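Local coordinates for DUF4595 domain-containing protein (Bacteroides vulgatus, PDB 3TZG), which is of unknown function but forms a porin-like antiparallel beta barrel, consistent with a relationship to outer-membrane beta-barrel proteins, at residues Tyr165-Asp177 and Phe187-Pro201. Numbering follows the deposited sequence.
Sequences YQANLNLQAYVID and FLLNLGQLRNRTALP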
loop_
_atom_site.group_PDB
_atom_site.type_symbol
_atom_site.label_atom_id
_atom_site.label_comp_id
_atom_site.label_asym_id
_atom_site.label_seq_id
_atom_site.Cartn_x
_atom_site.Cartn_y
_atom_site.Cartn_z
ATOM N N TYR A 165 -6.929 16.203 1.513
ATOM C CA TYR A 165 -5.660 16.589 2.072
ATOM C C TYR A 165 -4.736 17.048 0.966
ATOM O O TYR A 165 -5.004 16.817 -0.223
ATOM C CB TYR A 165 -5.049 15.406 2.850
ATOM C CG TYR A 165 -4.448 14.320 1.972
ATOM C CD1 TYR A 165 -5.250 13.346 1.388
ATOM C CD2 TYR A 165 -3.079 14.262 1.739
ATOM C CE1 TYR A 165 -4.715 12.369 0.557
ATOM C CE2 TYR A 165 -2.530 13.285 0.907
ATOM C CZ TYR A 165 -3.353 12.331 0.329
ATOM O OH TYR A 165 -2.839 11.343 -0.472
ATOM N N GLN A 166 -3.620 17.647 1.376
ATOM C CA GLN A 166 -2.549 18.060 0.487
ATOM C C GLN A 166 -1.243 17.645 1.137
ATOM O O GLN A 166 -0.953 18.087 2.247
ATOM C CB GLN A 166 -2.611 19.555 0.201
ATOM C CG GLN A 166 -2.077 19.957 -1.183
ATOM C CD GLN A 166 -3.074 19.739 -2.304
ATOM O OE1 GLN A 166 -2.852 18.930 -3.213
ATOM N NE2 GLN A 166 -4.188 20.472 -2.281
ATOM N N ALA A 167 -0.534 16.683 0.518
ATOM C CA ALA A 167 0.751 16.163 0.975
ATOM C C ALA A 167 1.537 15.658 -0.221
ATOM O O ALA A 167 0.961 15.448 -1.295
ATOM C CB ALA A 167 0.544 15.065 2.003
ATOM N N ASN A 168 2.851 15.489 -0.053
ATOM C CA ASN A 168 3.746 15.004 -1.111
ATOM C C ASN A 168 3.522 13.490 -1.371
ATOM O O ASN A 168 3.662 13.044 -2.504
ATOM C CB ASN A 168 5.200 15.279 -0.741
ATOM C CG ASN A 168 5.735 14.443 0.396
ATOM O OD1 ASN A 168 5.231 14.457 1.516
ATOM N ND2 ASN A 168 6.762 13.672 0.122
ATOM N N LEU A 169 3.164 12.719 -0.324
ATOM C CA LEU A 169 2.917 11.285 -0.413
ATOM C C LEU A 169 1.456 11.003 -0.651
ATOM O O LEU A 169 0.607 11.851 -0.363
ATOM C CB LEU A 169 3.368 10.558 0.874
ATOM C CG LEU A 169 4.801 10.735 1.387
ATOM C CD1 LEU A 169 4.967 10.026 2.687
ATOM C CD2 LEU A 169 5.842 10.257 0.370
ATOM N N ASN A 170 1.152 9.792 -1.169
ATOM C CA ASN A 170 -0.223 9.355 -1.366
ATOM C C ASN A 170 -0.606 8.634 -0.098
ATOM O O ASN A 170 -0.397 7.420 0.032
ATOM C CB ASN A 170 -0.393 8.513 -2.633
ATOM C CG ASN A 170 -1.809 8.068 -2.873
ATOM O OD1 ASN A 170 -2.774 8.637 -2.345
ATOM N ND2 ASN A 170 -1.974 7.059 -3.705
ATOM N N LEU A 171 -1.164 9.404 0.852
ATOM C CA LEU A 171 -1.499 8.942 2.205
ATOM C C LEU A 171 -2.610 7.862 2.237
ATOM O O LEU A 171 -2.710 7.193 3.271
ATOM C CB LEU A 171 -1.875 10.127 3.112
ATOM C CG LEU A 171 -0.688 11.115 3.297
ATOM C CD1 LEU A 171 -1.051 12.254 4.169
ATOM C CD2 LEU A 171 0.578 10.408 3.808
ATOM N N GLN A 172 -3.334 7.596 1.098
ATOM C CA GLN A 172 -4.334 6.514 0.964
ATOM C C GLN A 172 -3.687 5.175 1.191
ATOM O O GLN A 172 -4.359 4.218 1.594
ATOM C CB GLN A 172 -4.989 6.502 -0.418
ATOM C CG GLN A 172 -5.648 7.797 -0.836
ATOM C CD GLN A 172 -5.925 7.845 -2.322
ATOM O OE1 GLN A 172 -5.869 6.824 -3.045
ATOM N NE2 GLN A 172 -6.206 9.058 -2.813
ATOM N N ALA A 173 -2.353 5.095 0.911
ATOM C CA ALA A 173 -1.558 3.877 1.087
ATOM C C ALA A 173 -1.603 3.389 2.532
ATOM O O ALA A 173 -1.380 2.212 2.783
ATOM C CB ALA A 173 -0.122 4.133 0.673
ATOM N N TYR A 174 -1.889 4.286 3.487
ATOM C CA TYR A 174 -1.941 3.907 4.887
ATOM C C TYR A 174 -3.297 3.302 5.246
ATOM O O TYR A 174 -3.394 2.737 6.338
ATOM C CB TYR A 174 -1.618 5.105 5.796
ATOM C CG TYR A 174 -0.149 5.484 5.781
ATOM C CD1 TYR A 174 0.806 4.676 6.393
ATOM C CD2 TYR A 174 0.292 6.623 5.116
ATOM C CE1 TYR A 174 2.163 4.983 6.329
ATOM C CE2 TYR A 174 1.650 6.940 5.042
ATOM C CZ TYR A 174 2.584 6.118 5.653
ATOM O OH TYR A 174 3.934 6.426 5.639
ATOM N N VAL A 175 -4.320 3.349 4.338
ATOM C CA VAL A 175 -5.656 2.785 4.628
ATOM C C VAL A 175 -6.194 1.812 3.536
ATOM O O VAL A 175 -7.098 1.020 3.832
ATOM C CB VAL A 175 -6.716 3.881 4.850
ATOM C CG1 VAL A 175 -6.391 4.733 6.064
ATOM C CG2 VAL A 175 -6.928 4.750 3.614
ATOM N N ILE A 176 -5.704 1.890 2.292
ATOM C CA ILE A 176 -6.279 1.025 1.236
ATOM C C ILE A 176 -5.674 -0.395 1.295
ATOM O O ILE A 176 -4.724 -0.660 2.055
ATOM C CB ILE A 176 -6.198 1.609 -0.192
ATOM C CG1 ILE A 176 -4.753 1.632 -0.715
ATOM C CG2 ILE A 176 -6.884 3.003 -0.177
ATOM C CD1 ILE A 176 -4.548 2.179 -2.072
ATOM N N ASP A 177 -6.349 -1.311 0.549
ATOM C CA ASP A 177 -6.144 -2.757 0.415
ATOM C C ASP A 177 -5.099 -3.066 -0.612
ATOM O O ASP A 177 -5.322 -2.794 -1.785
ATOM C CB ASP A 177 -7.479 -3.380 -0.027
ATOM C CG ASP A 177 -7.785 -4.736 0.537
ATOM O OD1 ASP A 177 -8.358 -4.798 1.647
ATOM O OD2 ASP A 177 -7.514 -5.736 -0.153
ATOM N N PHE A 187 1.773 2.460 -4.121
ATOM C CA PHE A 187 0.705 3.441 -3.935
ATOM C C PHE A 187 1.223 4.711 -3.272
ATOM O O PHE A 187 0.921 5.802 -3.781
ATOM C CB PHE A 187 -0.482 2.870 -3.128
ATOM C CG PHE A 187 -1.297 1.897 -3.957
ATOM C CD1 PHE A 187 -2.062 2.339 -5.028
ATOM C CD2 PHE A 187 -1.258 0.537 -3.699
ATOM C CE1 PHE A 187 -2.768 1.439 -5.827
ATOM C CE2 PHE A 187 -1.971 -0.366 -4.510
ATOM C CZ PHE A 187 -2.718 0.097 -5.563
ATOM N N LEU A 188 2.025 4.587 -2.174
ATOM C CA LEU A 188 2.576 5.734 -1.408
ATOM C C LEU A 188 3.392 6.694 -2.298
ATOM O O LEU A 188 3.296 7.901 -2.108
ATOM C CB LEU A 188 3.464 5.238 -0.250
ATOM C CG LEU A 188 4.033 6.291 0.716
ATOM C CD1 LEU A 188 3.021 6.657 1.788
ATOM C CD2 LEU A 188 5.295 5.791 1.388
ATOM N N LEU A 189 4.171 6.157 -3.264
ATOM C CA LEU A 189 5.040 6.954 -4.141
ATOM C C LEU A 189 4.350 7.263 -5.478
ATOM O O LEU A 189 4.980 7.853 -6.363
ATOM C CB LEU A 189 6.380 6.213 -4.395
ATOM C CG LEU A 189 7.146 5.624 -3.178
ATOM C CD1 LEU A 189 8.511 5.159 -3.587
ATOM C CD2 LEU A 189 7.277 6.625 -2.016
ATOM N N ASN A 190 3.050 6.881 -5.615
ATOM C CA ASN A 190 2.187 7.102 -6.782
ATOM C C ASN A 190 2.862 6.604 -8.092
ATOM O O ASN A 190 2.884 7.324 -9.112
ATOM C CB ASN A 190 1.792 8.593 -6.918
ATOM C CG ASN A 190 0.589 8.823 -7.810
ATOM O OD1 ASN A 190 -0.367 8.032 -7.837
ATOM N ND2 ASN A 190 0.599 9.929 -8.543
ATOM N N LEU A 191 3.382 5.357 -8.066
ATOM C CA LEU A 191 4.062 4.798 -9.231
ATOM C C LEU A 191 3.034 4.431 -10.332
ATOM O O LEU A 191 3.421 4.249 -11.498
ATOM C CB LEU A 191 4.935 3.588 -8.864
ATOM C CG LEU A 191 5.978 3.770 -7.755
ATOM C CD1 LEU A 191 6.860 2.537 -7.644
ATOM C CD2 LEU A 191 6.861 4.988 -7.982
ATOM N N GLY A 192 1.749 4.379 -9.960
ATOM C CA GLY A 192 0.666 4.116 -10.904
ATOM C C GLY A 192 0.207 5.392 -11.595
ATOM O O GLY A 192 -0.639 5.341 -12.497
ATOM N N GLN A 193 0.754 6.566 -11.146
ATOM C CA GLN A 193 0.485 7.917 -11.655
ATOM C C GLN A 193 -1.055 8.159 -11.640
ATOM O O GLN A 193 -1.661 8.548 -12.634
ATOM C CB GLN A 193 1.108 8.056 -13.045
ATOM C CG GLN A 193 1.452 9.445 -13.508
ATOM C CD GLN A 193 2.036 9.388 -14.916
ATOM O OE1 GLN A 193 1.494 8.744 -15.844
ATOM N NE2 GLN A 193 3.167 10.057 -15.111
ATOM N N LEU A 194 -1.663 7.926 -10.467
ATOM C CA LEU A 194 -3.079 8.080 -10.166
ATOM C C LEU A 194 -3.562 9.523 -10.336
ATOM O O LEU A 194 -2.916 10.472 -9.884
ATOM C CB LEU A 194 -3.345 7.624 -8.733
ATOM C CG LEU A 194 -3.563 6.140 -8.443
ATOM C CD1 LEU A 194 -2.497 5.237 -9.055
ATOM C CD2 LEU A 194 -3.672 5.922 -6.949
ATOM N N ARG A 195 -4.732 9.655 -10.981
ATOM C CA ARG A 195 -5.441 10.890 -11.301
ATOM C C ARG A 195 -5.801 11.694 -10.002
ATOM O O ARG A 195 -5.695 12.923 -10.017
ATOM C CB ARG A 195 -6.705 10.516 -12.117
ATOM C CG ARG A 195 -7.596 11.657 -12.590
ATOM C CD ARG A 195 -8.660 11.203 -13.591
ATOM N NE ARG A 195 -8.279 11.449 -14.985
ATOM C CZ ARG A 195 -7.738 10.541 -15.793
ATOM N NH1 ARG A 195 -7.523 9.305 -15.365
ATOM N NH2 ARG A 195 -7.422 10.858 -17.037
ATOM N N ASN A 196 -6.180 11.012 -8.883
ATOM C CA ASN A 196 -6.575 11.688 -7.632
ATOM C C ASN A 196 -5.756 11.189 -6.448
ATOM O O ASN A 196 -6.003 10.127 -5.907
ATOM C CB ASN A 196 -8.071 11.483 -7.366
ATOM C CG ASN A 196 -8.675 12.239 -6.207
ATOM O OD1 ASN A 196 -8.089 12.410 -5.137
ATOM N ND2 ASN A 196 -9.918 12.623 -6.366
ATOM N N ARG A 197 -4.835 12.022 -6.004
ATOM C CA ARG A 197 -3.918 11.783 -4.893
ATOM C C ARG A 197 -4.285 12.756 -3.700
ATOM O O ARG A 197 -3.443 13.086 -2.859
ATOM C CB ARG A 197 -2.497 12.023 -5.465
ATOM C CG ARG A 197 -1.338 11.447 -4.673
ATOM C CD ARG A 197 0.014 11.602 -5.381
ATOM N NE ARG A 197 0.374 12.986 -5.720
ATOM C CZ ARG A 197 0.804 13.897 -4.845
ATOM N NH1 ARG A 197 0.868 13.608 -3.546
ATOM N NH2 ARG A 197 1.135 15.119 -5.256
ATOM N N THR A 198 -5.581 13.110 -3.596
ATOM C CA THR A 198 -6.152 14.099 -2.701
ATOM C C THR A 198 -7.232 13.560 -1.740
ATOM O O THR A 198 -7.355 14.087 -0.639
ATOM C CB THR A 198 -6.761 15.160 -3.640
ATOM O OG1 THR A 198 -5.754 16.132 -3.836
ATOM C CG2 THR A 198 -8.033 15.825 -3.126
ATOM N N ALA A 199 -8.072 12.619 -2.171
ATOM C CA ALA A 199 -9.196 12.137 -1.350
ATOM C C ALA A 199 -8.777 11.080 -0.331
ATOM O O ALA A 199 -7.870 10.307 -0.612
ATOM C CB ALA A 199 -10.268 11.548 -2.255
ATOM N N LEU A 200 -9.479 11.017 0.825
ATOM C CA LEU A 200 -9.289 10.001 1.870
ATOM C C LEU A 200 -10.629 9.345 2.219
ATOM O O LEU A 200 -11.598 10.080 2.441
ATOM C CB LEU A 200 -8.641 10.566 3.136
ATOM C CG LEU A 200 -7.156 10.917 3.052
ATOM C CD1 LEU A 200 -6.692 11.702 4.291
ATOM C CD2 LEU A 200 -6.326 9.685 2.772
ATOM N N PRO A 201 -10.735 7.989 2.261
ATOM C CA PRO A 201 -12.026 7.384 2.591
ATOM C C PRO A 201 -12.383 7.565 4.066
ATOM O O PRO A 201 -11.515 7.432 4.933
ATOM C CB PRO A 201 -11.815 5.907 2.238
ATOM C CG PRO A 201 -10.362 5.678 2.472
ATOM C CD PRO A 201 -9.698 6.952 2.047
#
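Y165 lays its ring against L200, the two side chains crossing at about a right angle, with CD1 of Y165 3.5 Å from CG of L200. A199 O lies at the ring edge. The backbone N of Y165 bonds T198 O, just beyond the pairing of strand 163-164 with strand 199-208. At the far end of the ring, OH of Y165 accepts from L171 N within its own loop. OH of Y165 also lies 3.0 Å from R197 O.

R197 turns its guanidinium toward the loop carbonyls. Its chain bends at chi3 (57°), and NH1 of R197 donates to A167 O at 2.9 Å, about 15° out of the guanidinium plane. NH1 is also close to N168 O, but the angle there is poor. The guanidinium stands almost perpendicular to the amide of N170, whose CB packs on CG of R197.

N170 grips the end of helix 181-188 twice. The backbone N of N170 makes a nearly straight bond to L188 O (3.0 Å, 174°). Its ND2 donates to F187 O from above the carbonyl plane, while N190 N, part of the Schellman motif there, comes from the opposite face.

Q172 extends beyond CG and places NE2 3.3 Å from N196 O, a bond joined by a weak one to A199 O. N196 OD1 accepts from T198 N, closing an Asx turn, and from A199 N, an Asx motif; its ND2 bonds L133 O.

Apolar contacts complete the interface. CD1 of I176 sits over one face of the F187 ring, a CH-pi contact 3.9 Å from the centroid. A173 packs on L188, and CG2 of V175 touches CG of P201.

The contact ties the loop before helix 181-188, with its 3-10 turn at 171-174, to the return into strand 199-208. Side-chain donors of N170, Q172 and R197 reach main-chain carbonyls, while Y165 and N170 add backbone bonds, so the irregular loop is held largely by main-chain acceptors.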